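Local atomic coordinates of tricorn protease (Thermoplasma acidophilum, PDB entry 1K32), a protein that hydrolyses peptides as a serine protease, with beta-propeller domains thought to gate substrate access. Residues N15-P20 and G265-F270. Sequence-based numbering, arbitrary orientation.
Sequences NLLLNP and GSIYIF
Ile267 reaches from the third strand of the last blade (249-279) of a six-bladed beta propeller to Leu17 and Pro20 at the start of the first blade. From its CB two branches leave. CG1, beside the backbone N (chi1 -56°), packs against Leu17 CB at 3.7 Å and has Leu17 CD1 almost as near. CG2 takes the other flank and meets Pro20 CB at 4.1 Å. The second torsion (chi2 -57°) folds CD1 back over the Leu17 backbone, its tip between Leu17 CB and the proline ring, with Pro20 CB 4.0 Å from CD1. The Leu17 and Ile267 side chains cross nearly at right angles, whereas those of Pro20 and Ile267 pass in opposite directions. With an alanine here, the space between Leu17 and Pro20 would probably be left unfilled, and Leu260 of the adjacent strand would lose part of its cover.

One direct backbone bond joins the segments: Leu17 N donates to Gly265 O over 2.8 Å, from above the carbonyl plane. Each of two waters bridges the segments, one donating to Asn15 O and Gly265 O, the other accepting from Gly265 N and donating to Leu17 O. Leu16 CD1 lies 3.5 Å from Gly265 CA; at this positive phi (91°) a CB would sit tight against that methyl and jam against the preceding carbonyl O, which favours glycine.

The first and last blades each build their four strands from consecutive sequence, so neither lends the other a strand. Between these segments the blades therefore meet mainly through apolar side chains, and water serves backbone polar atoms where the chains do not pair directly.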
ATOM      1  N   ASN A  15      28.368   9.197 -63.426  1.00 33.59           N
ATOM      2  CA  ASN A  15      27.085   9.102 -62.739  1.00 29.42           C
ATOM      3  C   ASN A  15      26.018   8.397 -63.585  1.00 28.23           C
ATOM      4  O   ASN A  15      26.149   8.272 -64.802  1.00 27.53           O
ATOM      5  CB  ASN A  15      26.572  10.500 -62.377  1.00 26.91           C
ATOM      6  CG  ASN A  15      27.402  11.179 -61.301  1.00 26.91           C
ATOM      7  OD1 ASN A  15      28.297  11.973 -61.597  1.00 24.23           O
ATOM      8  ND2 ASN A  15      27.105  10.870 -60.042  1.00 23.53           N
ATOM      9  N   LEU A  16      24.961   7.937 -62.928  1.00 26.13           N
ATOM     10  CA  LEU A  16      23.855   7.295 -63.619  1.00 26.16           C
ATOM     11  C   LEU A  16      22.926   8.457 -64.013  1.00 25.97           C
ATOM     12  O   LEU A  16      22.363   9.123 -63.149  1.00 26.88           O
ATOM     13  CB  LEU A  16      23.128   6.329 -62.677  1.00 24.62           C
ATOM     14  CG  LEU A  16      22.026   5.446 -63.268  1.00 24.96           C
ATOM     15  CD1 LEU A  16      22.653   4.306 -64.071  1.00 24.84           C
ATOM     16  CD2 LEU A  16      21.162   4.881 -62.140  1.00 23.54           C
ATOM     17  N   LEU A  17      22.778   8.710 -65.309  1.00 24.57           N
ATOM     18  CA  LEU A  17      21.937   9.812 -65.767  1.00 24.30           C
ATOM     19  C   LEU A  17      20.575   9.282 -66.199  1.00 24.45           C
ATOM     20  O   LEU A  17      20.497   8.258 -66.876  1.00 23.96           O
ATOM     21  CB  LEU A  17      22.623  10.540 -66.927  1.00 23.10           C
ATOM     22  CG  LEU A  17      24.085  10.950 -66.688  1.00 25.05           C
ATOM     23  CD1 LEU A  17      24.545  11.837 -67.832  1.00 23.45           C
ATOM     24  CD2 LEU A  17      24.230  11.693 -65.349  1.00 24.26           C
ATOM     25  N   LEU A  18      19.504   9.983 -65.833  1.00 21.84           N
ATOM     26  CA  LEU A  18      18.172   9.503 -66.181  1.00 22.88           C
ATOM     27  C   LEU A  18      17.121  10.559 -66.496  1.00 21.84           C
ATOM     28  O   LEU A  18      17.323  11.760 -66.302  1.00 20.77           O
ATOM     29  CB  LEU A  18      17.626   8.653 -65.026  1.00 25.62           C
ATOM     30  CG  LEU A  18      18.600   7.762 -64.263  1.00 26.86           C
ATOM     31  CD1 LEU A  18      18.461   8.050 -62.776  1.00 29.50           C
ATOM     32  CD2 LEU A  18      18.330   6.304 -64.570  1.00 26.84           C
ATOM     33  N   ASN A  19      15.995  10.061 -66.990  1.00 20.88           N
ATOM     34  CA  ASN A  19      14.803  10.847 -67.293  1.00 23.53           C
ATOM     35  C   ASN A  19      15.054  12.273 -67.771  1.00 21.30           C
ATOM     36  O   ASN A  19      14.905  13.228 -67.027  1.00 20.31           O
ATOM     37  CB  ASN A  19      13.907  10.828 -66.052  1.00 25.21           C
ATOM     38  CG  ASN A  19      13.575   9.397 -65.604  1.00 27.57           C
ATOM     39  OD1 ASN A  19      13.059   9.168 -64.511  1.00 27.45           O
ATOM     40  ND2 ASN A  19      13.867   8.433 -66.464  1.00 28.36           N
ATOM     41  N   PRO A  20      15.403  12.425 -69.047  1.00 19.82           N
ATOM     42  CA  PRO A  20      15.678  13.748 -69.593  1.00 20.97           C
ATOM     43  C   PRO A  20      14.517  14.368 -70.362  1.00 19.98           C
ATOM     44  O   PRO A  20      13.559  13.696 -70.719  1.00 18.81           O
ATOM     45  CB  PRO A  20      16.847  13.458 -70.509  1.00 20.31           C
ATOM     46  CG  PRO A  20      16.345  12.179 -71.184  1.00 20.10           C
ATOM     47  CD  PRO A  20      15.785  11.375 -70.015  1.00 19.86           C
ATOM     48  N   GLY A 265      22.092   4.441 -68.130  1.00 24.17           N
ATOM     49  CA  GLY A 265      22.830   5.462 -67.407  1.00 23.29           C
ATOM     50  C   GLY A 265      23.303   6.650 -68.224  1.00 22.36           C
ATOM     51  O   GLY A 265      23.889   7.571 -67.669  1.00 23.32           O
ATOM     52  N   SER A 266      23.072   6.640 -69.535  1.00 22.22           N
ATOM     53  CA  SER A 266      23.485   7.759 -70.380  1.00 23.26           C
ATOM     54  C   SER A 266      22.285   8.441 -71.022  1.00 23.53           C
ATOM     55  O   SER A 266      21.188   7.883 -71.082  1.00 23.40           O
ATOM     56  CB  SER A 266      24.446   7.294 -71.479  1.00 25.09           C
ATOM     57  OG  SER A 266      25.751   7.053 -70.967  1.00 28.01           O
ATOM     58  N   ILE A 267      22.511   9.657 -71.498  1.00 23.36           N
ATOM     59  CA  ILE A 267      21.481  10.456 -72.143  1.00 24.38           C
ATOM     60  C   ILE A 267      21.767  10.481 -73.645  1.00 24.08           C
ATOM     61  O   ILE A 267      22.885  10.775 -74.065  1.00 23.54           O
ATOM     62  CB  ILE A 267      21.496  11.913 -71.619  1.00 24.68           C
ATOM     63  CG1 ILE A 267      21.339  11.931 -70.094  1.00 23.67           C
ATOM     64  CG2 ILE A 267      20.416  12.728 -72.316  1.00 23.83           C
ATOM     65  CD1 ILE A 267      20.094  11.244 -69.574  1.00 21.66           C
ATOM     66  N   TYR A 268      20.750  10.183 -74.444  1.00 24.79           N
ATOM     67  CA  TYR A 268      20.902  10.161 -75.890  1.00 25.84           C
ATOM     68  C   TYR A 268      19.873  11.033 -76.606  1.00 27.03           C
ATOM     69  O   TYR A 268      18.828  11.360 -76.051  1.00 23.81           O
ATOM     70  CB  TYR A 268      20.745   8.744 -76.420  1.00 24.81           C
ATOM     71  CG  TYR A 268      21.771   7.732 -75.949  1.00 26.87           C
ATOM     72  CD1 TYR A 268      21.661   7.112 -74.707  1.00 26.21           C
ATOM     73  CD2 TYR A 268      22.811   7.340 -76.786  1.00 26.93           C
ATOM     74  CE1 TYR A 268      22.565   6.104 -74.318  1.00 29.08           C
ATOM     75  CE2 TYR A 268      23.714   6.341 -76.409  1.00 27.62           C
ATOM     76  CZ  TYR A 268      23.583   5.727 -75.185  1.00 27.66           C
ATOM     77  OH  TYR A 268      24.449   4.711 -74.850  1.00 31.37           O
ATOM     78  N   ILE A 269      20.180  11.381 -77.852  1.00 27.53           N
ATOM     79  CA  ILE A 269      19.281  12.175 -78.678  1.00 29.80           C
ATOM     80  C   ILE A 269      18.969  11.412 -79.959  1.00 29.62           C
ATOM     81  O   ILE A 269      19.869  10.884 -80.612  1.00 30.00           O
ATOM     82  CB  ILE A 269      19.896  13.526 -79.102  1.00 30.42           C
ATOM     83  CG1 ILE A 269      20.112  14.426 -77.888  1.00 32.75           C
ATOM     84  CG2 ILE A 269      18.983  14.201 -80.118  1.00 30.00           C
ATOM     85  CD1 ILE A 269      20.652  15.805 -78.248  1.00 32.84           C
ATOM     86  N   PHE A 270      17.692  11.352 -80.306  1.00 30.09           N
ATOM     87  CA  PHE A 270      17.264  10.695 -81.530  1.00 32.01           C
ATOM     88  C   PHE A 270      16.698  11.765 -82.463  1.00 34.39           C
ATOM     89  O   PHE A 270      15.750  12.476 -82.102  1.00 32.34           O
ATOM     90  CB  PHE A 270      16.186   9.654 -81.238  1.00 33.46           C
ATOM     91  CG  PHE A 270      15.549   9.082 -82.477  1.00 33.78           C
ATOM     92  CD1 PHE A 270      16.305   8.361 -83.392  1.00 33.22           C
ATOM     93  CD2 PHE A 270      14.198   9.278 -82.733  1.00 35.08           C
ATOM     94  CE1 PHE A 270      15.720   7.846 -84.546  1.00 34.75           C
ATOM     95  CE2 PHE A 270      13.605   8.765 -83.888  1.00 33.88           C
ATOM     96  CZ  PHE A 270      14.370   8.049 -84.793  1.00 34.75           C
TER
HETATM   97  O   HOH W   1      27.036   7.564 -67.387  1.00 35.46           O
HETATM   98  O   HOH W   2      19.746   5.416 -67.481  1.00 37.60           O